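TatD-related deoxyribonuclease (PDB 1J6O) probably acts as a metal-dependent deoxyribonuclease of the TatD family, hydrolysing phosphodiester bonds in DNA on a TIM-barrel scaffold. Local coordinates at residues D27-N30 and A31-S35; R227-P230 and K231-K234; Y170-A173 and K174-D178. All blocks are in the same frame, centred on the assembly; numbering follows the deposited sequence.

Interaction 1: residues D27-N30 and A31-S35; sequences DDRN and AVISS
Asp28 and Val32 meet one turn apart at the start of helix 29-34. Methyl CG2 of Val32 lies beside the carboxylate of Asp28, 3.8 Å from OD2, and also close to the backbone carbonyl, 3.3 Å from Asp28 O. The carboxylate is brought there by chi1 of 68°, which tucks CG between the backbone N and the carbonyl carbon. Although Asp28 occupies the N-cap position, its side chain makes no capping bond; OD1 is instead turned to a salt bridge with Arg227 from the far end of the chain. The valine sets CG2 anti to its own carbonyl carbon, pointing this methyl back toward the first turn, and the residue is buried against Leu20, Arg227 and Glu229.

Helix 29-34 is the short crossover of the first beta-alpha-beta unit of the barrel, between strands 13-18 and 41-47. Its backbone ladder runs from Val32 N to Asp28 O (2.9 Å), from Ile33 N to Arg29 O and from Ser34 N to Asn30 O (2.8 Å).

On another side of the helix Arg29 and Ile33 lie side by side and point the same way, Arg29 CG touching Ile33 CD1 at 3.7 Å. The arginine runs out extended through chi1 and chi2, both near 180°, then bends at chi3, and the guanidinium ends back beside the helix start, away from Ile33; NE donates to Leu20 O, and NH2 forms a salt bridge with Asp26. Both side chains rest on Leu60 of helix 51-61. Ile33 CG1 also packs on the preceding turn, 3.3 Å from Arg29 O. At the exposed end, Ser34 OG folds back to 3.1 Å from Asn30 O, the carbonyl already holding Ser34 N.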
loop_
_atom_site.group_PDB
_atom_site.type_symbol
_atom_site.label_atom_id
_atom_site.label_comp_id
_atom_site.label_asym_id
_atom_site.label_seq_id
_atom_site.Cartn_x
_atom_site.Cartn_y
_atom_site.Cartn_z
ATOM N N ASP A 27 -13.124 -12.031 14.234
ATOM C CA ASP A 27 -14.403 -12.730 14.219
ATOM C C ASP A 27 -15.027 -13.048 12.875
ATOM O O ASP A 27 -15.878 -13.948 12.809
ATOM C CB ASP A 27 -15.449 -11.943 15.025
ATOM C CG ASP A 27 -14.973 -11.584 16.430
ATOM O OD1 ASP A 27 -14.464 -12.469 17.147
ATOM O OD2 ASP A 27 -15.113 -10.403 16.820
ATOM N N ASP A 28 -14.593 -12.366 11.812
ATOM C CA ASP A 28 -15.176 -12.602 10.486
ATOM C C ASP A 28 -14.279 -12.556 9.248
ATOM O O ASP A 28 -14.757 -12.365 8.123
ATOM C CB ASP A 28 -16.327 -11.615 10.268
ATOM C CG ASP A 28 -15.851 -10.161 10.131
ATOM O OD1 ASP A 28 -14.671 -9.867 10.442
ATOM O OD2 ASP A 28 -16.676 -9.299 9.716
ATOM N N ARG A 29 -12.993 -12.759 9.464
ATOM C CA ARG A 29 -11.998 -12.756 8.408
ATOM C C ARG A 29 -12.383 -13.728 7.274
ATOM O O ARG A 29 -12.267 -13.400 6.087
ATOM C CB ARG A 29 -10.669 -13.169 9.066
ATOM C CG ARG A 29 -9.485 -13.249 8.195
ATOM C CD ARG A 29 -8.276 -13.592 9.071
ATOM N NE ARG A 29 -7.957 -12.491 9.972
ATOM C CZ ARG A 29 -7.990 -12.587 11.293
ATOM N NH1 ARG A 29 -8.335 -13.743 11.874
ATOM N NH2 ARG A 29 -7.684 -11.543 12.045
ATOM N N ASN A 30 -12.810 -14.941 7.633
ATOM C CA ASN A 30 -13.197 -15.918 6.605
ATOM C C ASN A 30 -14.314 -15.391 5.714
ATOM O O ASN A 30 -14.253 -15.522 4.490
ATOM C CB ASN A 30 -13.694 -17.229 7.226
ATOM C CG ASN A 30 -12.627 -17.937 8.024
ATOM O OD1 ASN A 30 -11.458 -17.562 7.983
ATOM N ND2 ASN A 30 -13.028 -18.984 8.761
ATOM N N ALA A 31 -15.333 -14.795 6.326
ATOM C CA ALA A 31 -16.466 -14.252 5.578
ATOM C C ALA A 31 -16.060 -13.077 4.684
ATOM O O ALA A 31 -16.521 -12.940 3.532
ATOM C CB ALA A 31 -17.565 -13.810 6.553
ATOM N N VAL A 32 -15.192 -12.232 5.221
ATOM C CA VAL A 32 -14.721 -11.064 4.484
ATOM C C VAL A 32 -13.947 -11.508 3.253
ATOM O O VAL A 32 -14.179 -11.022 2.140
ATOM C CB VAL A 32 -13.850 -10.163 5.419
ATOM C CG1 VAL A 32 -13.092 -9.059 4.620
ATOM C CG2 VAL A 32 -14.774 -9.485 6.438
ATOM N N ILE A 33 -13.067 -12.476 3.437
ATOM C CA ILE A 33 -12.265 -12.966 2.334
ATOM C C ILE A 33 -13.090 -13.770 1.330
ATOM O O ILE A 33 -12.985 -13.585 0.114
ATOM C CB ILE A 33 -11.085 -13.800 2.884
ATOM C CG1 ILE A 33 -10.102 -12.867 3.611
ATOM C CG2 ILE A 33 -10.340 -14.494 1.771
ATOM C CD1 ILE A 33 -9.119 -13.631 4.489
ATOM N N SER A 34 -13.936 -14.649 1.827
ATOM C CA SER A 34 -14.732 -15.425 0.894
ATOM C C SER A 34 -15.711 -14.553 0.114
ATOM O O SER A 34 -16.247 -14.988 -0.916
ATOM C CB SER A 34 -15.465 -16.562 1.623
ATOM O OG SER A 34 -16.484 -16.040 2.454
ATOM N N SER A 35 -15.969 -13.324 0.549
ATOM C CA SER A 35 -16.906 -12.526 -0.223
ATOM C C SER A 35 -16.229 -11.567 -1.204
ATOM O O SER A 35 -16.886 -10.723 -1.802
ATOM C CB SER A 35 -17.854 -11.766 0.708
ATOM O OG SER A 35 -17.134 -10.902 1.566
#

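Interaction 2: residues R227-P230 and K231-K234; sequences RNEP and KYLK
Glu229 lays its CG over one face of the Tyr232 ring, a CH-pi contact with 4.0 Å from CG to the ring centroid. The carbon sits offset toward the rim, while Asn228 OD1 comes to the ring edge in its plane, 3.5 Å from Tyr232 CD2. Amide and ring are nearly coplanar, 12° apart, and Asn228 ND2 is engaged by Phe217 O. Asn228 and Glu229 are both buried, which makes this the closely packed part; Phe223 also stacks with the tyrosine ring. Arg227 NH2 forms a salt bridge with Glu229 OE2 at 3.2 Å: OE2 lies in the guanidinium plane, whereas NH2 meets it from above the carboxylate plane, 58° out of it. The arginine's NH1 pairs with Asp28.

In the backbone, Tyr232 N donates to Glu229 O (3.0 Å) and Leu233 N to Pro230 O (2.9 Å), short i to i+3 bonds of the 3-10 turn that leads into helix 233-244. This turn ends the loop after the last barrel strand, 209-211, and Asn228 lies near Asp214, a predicted metal ligand.

The side of Lys231, partly exposed, is looser and holds a water. Extended beyond CG, the lysine runs across the carboxylate of Glu229, with CE 3.4 Å from OE1 but NZ 4.1 Å from that oxygen, beyond a salt bridge. The water bonded to OE1 accepts a weak bond from NZ.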
loop_
_atom_site.group_PDB
_atom_site.type_symbol
_atom_site.label_atom_id
_atom_site.label_comp_id
_atom_site.label_asym_id
_atom_site.label_seq_id
_atom_site.Cartn_x
_atom_site.Cartn_y
_atom_site.Cartn_z
ATOM N N ARG A 227 -15.048 -0.116 11.302
ATOM C CA ARG A 227 -13.853 -0.835 10.856
ATOM C C ARG A 227 -13.886 -0.748 9.339
ATOM O O ARG A 227 -14.933 -0.927 8.741
ATOM C CB ARG A 227 -13.949 -2.309 11.242
ATOM C CG ARG A 227 -12.781 -3.144 10.766
ATOM C CD ARG A 227 -13.087 -4.596 11.006
ATOM N NE ARG A 227 -14.090 -5.061 10.047
ATOM C CZ ARG A 227 -14.586 -6.289 10.033
ATOM N NH1 ARG A 227 -14.163 -7.159 10.944
ATOM N NH2 ARG A 227 -15.489 -6.645 9.107
ATOM N N ASN A 228 -12.748 -0.494 8.708
ATOM C CA ASN A 228 -12.723 -0.405 7.241
ATOM C C ASN A 228 -12.453 -1.819 6.709
ATOM O O ASN A 228 -11.920 -2.655 7.432
ATOM C CB ASN A 228 -11.588 0.533 6.841
ATOM C CG ASN A 228 -11.650 0.971 5.380
ATOM O OD1 ASN A 228 -12.630 0.735 4.690
ATOM N ND2 ASN A 228 -10.586 1.631 4.921
ATOM N N GLU A 229 -12.881 -2.100 5.481
ATOM C CA GLU A 229 -12.662 -3.407 4.862
ATOM C C GLU A 229 -12.683 -3.214 3.351
ATOM O O GLU A 229 -13.226 -2.199 2.859
ATOM C CB GLU A 229 -13.694 -4.432 5.323
ATOM C CG GLU A 229 -15.118 -4.092 5.004
ATOM C CD GLU A 229 -16.036 -5.183 5.476
ATOM O OE1 GLU A 229 -16.156 -6.188 4.742
ATOM O OE2 GLU A 229 -16.601 -5.042 6.590
ATOM N N PRO A 230 -12.129 -4.186 2.589
ATOM C CA PRO A 230 -12.058 -4.123 1.128
ATOM C C PRO A 230 -13.297 -3.758 0.344
ATOM O O PRO A 230 -13.197 -2.971 -0.588
ATOM C CB PRO A 230 -11.521 -5.499 0.741
ATOM C CG PRO A 230 -10.590 -5.793 1.890
ATOM C CD PRO A 230 -11.481 -5.417 3.071
ATOM N N LYS A 231 -14.458 -4.301 0.700
ATOM C CA LYS A 231 -15.652 -3.953 -0.070
ATOM C C LYS A 231 -16.033 -2.473 -0.017
ATOM O O LYS A 231 -16.827 -2.017 -0.842
ATOM C CB LYS A 231 -16.841 -4.797 0.375
ATOM C CG LYS A 231 -17.385 -4.413 1.725
ATOM C CD LYS A 231 -18.552 -5.306 2.101
ATOM C CE LYS A 231 -19.080 -4.922 3.467
ATOM N NZ LYS A 231 -20.148 -5.862 3.914
ATOM N N TYR A 232 -15.491 -1.719 0.937
ATOM C CA TYR A 232 -15.828 -0.307 1.014
ATOM C C TYR A 232 -15.015 0.469 0.011
ATOM O O TYR A 232 -15.137 1.682 -0.080
ATOM C CB TYR A 232 -15.558 0.281 2.395
ATOM C CG TYR A 232 -16.433 -0.274 3.497
ATOM C CD1 TYR A 232 -17.678 -0.854 3.213
ATOM C CD2 TYR A 232 -16.027 -0.199 4.822
ATOM C CE1 TYR A 232 -18.487 -1.342 4.240
ATOM C CE2 TYR A 232 -16.820 -0.682 5.849
ATOM C CZ TYR A 232 -18.048 -1.249 5.555
ATOM O OH TYR A 232 -18.844 -1.710 6.576
ATOM N N LEU A 233 -14.173 -0.229 -0.742
ATOM C CA LEU A 233 -13.351 0.431 -1.735
ATOM C C LEU A 233 -14.246 1.095 -2.795
ATOM O O LEU A 233 -13.830 2.056 -3.448
ATOM C CB LEU A 233 -12.425 -0.606 -2.371
ATOM C CG LEU A 233 -11.059 -0.187 -2.878
ATOM C CD1 LEU A 233 -10.387 0.790 -1.923
ATOM C CD2 LEU A 233 -10.236 -1.457 -3.109
ATOM N N LYS A 234 -15.470 0.585 -2.962
ATOM C CA LYS A 234 -16.382 1.163 -3.960
ATOM C C LYS A 234 -16.614 2.671 -3.812
ATOM O O LYS A 234 -16.802 3.371 -4.803
ATOM C CB LYS A 234 -17.734 0.442 -3.931
ATOM C CG LYS A 234 -18.474 0.581 -2.629
ATOM C CD LYS A 234 -19.555 -0.498 -2.485
ATOM C CE LYS A 234 -20.779 -0.211 -3.315
ATOM N NZ LYS A 234 -20.483 -0.228 -4.769
HETATM O O HOH W 1 -18.098 -7.802 5.732
#

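Interaction 3: residues Y170-A173 and K174-D178; sequences YEWA and KKFID
Lys174 crosses the phenol ring of Tyr170 one turn back along helix 170-179: CB lies over one face of the ring, and CD comes to 3.8 Å from Tyr170 OH. The chain passes the tyrosine at a slant, and its end turns NZ to a salt bridge with Asp178 OD2 at 3.5 Å, whose hydrogen bond is weak. Together with Trp172 and Ala173, this lysine has the most surface covered along the stretch.

Trp172 leans its indole along the helix toward the following residues. CE3 lies 3.8 Å from Lys175 CB and 3.9 Å from Phe176 CE2, both approaching the indole obliquely. Its first torsion, -91°, departs from the usual staggered value, consistent with a ring swung over to reach these two. Lys175 CG, set by chi1 of -65°, lies beside the indole and 3.2 Å from Glu171 O; the rest of the chain turns away. The Phe176 ring presents its edge to Trp172 O, the carbonyl that also accepts Phe176 N.

Ala173 is buried, its methyl pointing off the helix onto Phe166, Val200 and Leu183. Its carbonyl takes a 2.8 Å bond from Ile177 N while Ile177 CG1 lies against the same oxygen.

The helix is the crossover between strands 161-163 and 181-185 of the barrel. Ala173 and Ile177 pack on Leu183 of strand 181-185 and, towards the next helix, on Val204 of helix 195-204, where Tyr170 also makes a cation-pi contact with Arg203. Trp172, Lys175 and Phe176 meet helix 144-153 through Ser145, Tyr148 and Leu151.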
loop_
_atom_site.group_PDB
_atom_site.type_symbol
_atom_site.label_atom_id
_atom_site.label_comp_id
_atom_site.label_asym_id
_atom_site.label_seq_id
_atom_site.Cartn_x
_atom_site.Cartn_y
_atom_site.Cartn_z
ATOM N N TYR A 170 0.324 18.245 -4.891
ATOM C CA TYR A 170 0.692 17.920 -6.260
ATOM C C TYR A 170 2.186 17.960 -6.550
ATOM O O TYR A 170 2.718 17.071 -7.207
ATOM C CB TYR A 170 -0.020 18.851 -7.258
ATOM C CG TYR A 170 0.266 18.448 -8.692
ATOM C CD1 TYR A 170 -0.132 17.197 -9.171
ATOM C CD2 TYR A 170 0.980 19.284 -9.549
ATOM C CE1 TYR A 170 0.174 16.784 -10.467
ATOM C CE2 TYR A 170 1.295 18.882 -10.850
ATOM C CZ TYR A 170 0.891 17.630 -11.304
ATOM O OH TYR A 170 1.203 17.225 -12.586
ATOM N N GLU A 171 2.881 18.988 -6.074
ATOM C CA GLU A 171 4.312 19.062 -6.342
ATOM C C GLU A 171 5.060 17.810 -5.896
ATOM O O GLU A 171 5.895 17.282 -6.643
ATOM C CB GLU A 171 4.930 20.314 -5.706
ATOM C CG GLU A 171 6.446 20.373 -5.914
ATOM C CD GLU A 171 7.091 21.649 -5.383
ATOM O OE1 GLU A 171 6.363 22.645 -5.185
ATOM O OE2 GLU A 171 8.333 21.657 -5.171
ATOM N N TRP A 172 4.760 17.324 -4.697
ATOM C CA TRP A 172 5.430 16.120 -4.188
ATOM C C TRP A 172 4.945 14.892 -4.964
ATOM O O TRP A 172 5.706 13.959 -5.241
ATOM C CB TRP A 172 5.154 15.954 -2.689
ATOM C CG TRP A 172 6.199 16.639 -1.860
ATOM C CD1 TRP A 172 6.003 17.556 -0.871
ATOM C CD2 TRP A 172 7.610 16.491 -2.004
ATOM N NE1 TRP A 172 7.221 17.996 -0.388
ATOM C CE2 TRP A 172 8.222 17.350 -1.066
ATOM C CE3 TRP A 172 8.423 15.702 -2.835
ATOM C CZ2 TRP A 172 9.608 17.456 -0.941
ATOM C CZ3 TRP A 172 9.796 15.804 -2.713
ATOM C CH2 TRP A 172 10.376 16.675 -1.767
ATOM N N ALA A 173 3.672 14.905 -5.327
ATOM C CA ALA A 173 3.110 13.781 -6.075
ATOM C C ALA A 173 3.896 13.627 -7.364
ATOM O O ALA A 173 4.326 12.526 -7.737
ATOM C CB ALA A 173 1.625 14.056 -6.376
ATOM N N LYS A 174 4.094 14.748 -8.056
ATOM C CA LYS A 174 4.829 14.724 -9.302
ATOM C C LYS A 174 6.258 14.231 -9.103
ATOM O O LYS A 174 6.776 13.462 -9.906
ATOM C CB LYS A 174 4.822 16.118 -9.943
ATOM C CG LYS A 174 5.543 16.164 -11.276
ATOM C CD LYS A 174 4.940 17.230 -12.179
ATOM C CE LYS A 174 5.860 17.486 -13.352
ATOM N NZ LYS A 174 7.216 17.795 -12.805
ATOM N N LYS A 175 6.897 14.656 -8.021
ATOM C CA LYS A 175 8.266 14.225 -7.766
ATOM C C LYS A 175 8.369 12.712 -7.622
ATOM O O LYS A 175 9.299 12.097 -8.141
ATOM C CB LYS A 175 8.807 14.888 -6.494
ATOM C CG LYS A 175 8.941 16.412 -6.579
ATOM C CD LYS A 175 10.166 16.862 -7.372
ATOM C CE LYS A 175 11.470 16.622 -6.620
ATOM N NZ LYS A 175 12.606 17.416 -7.220
ATOM N N PHE A 176 7.417 12.112 -6.915
ATOM C CA PHE A 176 7.448 10.667 -6.727
ATOM C C PHE A 176 7.025 9.935 -7.988
ATOM O O PHE A 176 7.593 8.893 -8.342
ATOM C CB PHE A 176 6.584 10.295 -5.526
ATOM C CG PHE A 176 7.296 10.476 -4.221
ATOM C CD1 PHE A 176 8.126 9.469 -3.732
ATOM C CD2 PHE A 176 7.182 11.668 -3.504
ATOM C CE1 PHE A 176 8.839 9.647 -2.530
ATOM C CE2 PHE A 176 7.888 11.860 -2.306
ATOM C CZ PHE A 176 8.724 10.835 -1.820
ATOM N N ILE A 177 6.035 10.482 -8.678
ATOM C CA ILE A 177 5.591 9.843 -9.913
ATOM C C ILE A 177 6.790 9.846 -10.870
ATOM O O ILE A 177 7.073 8.847 -11.548
ATOM C CB ILE A 177 4.433 10.616 -10.537
ATOM C CG1 ILE A 177 3.158 10.328 -9.741
ATOM C CG2 ILE A 177 4.289 10.269 -12.026
ATOM C CD1 ILE A 177 1.991 11.091 -10.238
ATOM N N ASP A 178 7.526 10.955 -10.903
ATOM C CA ASP A 178 8.676 11.013 -11.791
ATOM C C ASP A 178 9.753 10.019 -11.418
ATOM O O ASP A 178 10.510 9.595 -12.273
ATOM C CB ASP A 178 9.261 12.424 -11.849
ATOM C CG ASP A 178 8.403 13.368 -12.659
ATOM O OD1 ASP A 178 7.589 12.869 -13.482
ATOM O OD2 ASP A 178 8.547 14.601 -12.480
#

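Interactions 1 and 2 are far apart in sequence but touch in space, with centres 12 Å apart: Asp28 OD1 and Arg227 NH1 form a 2.8 Å salt bridge, and Val32 packs on Arg227, Glu229 and Pro230. Together they tie the first crossover helix to the segment following the last barrel strand. Interaction 1 is largely a surface contact, a helix ladder with aliphatic touches and no salt bridge between its own segments, whereas interaction 2 is partly buried and mixes ionic, water and aromatic contacts. Interaction 3, across the chain centre from interaction 1 and about 36 Å from it between centres, is packing of aromatic rings and aliphatic chains along one helix, which meets helices 144-153 and 195-204.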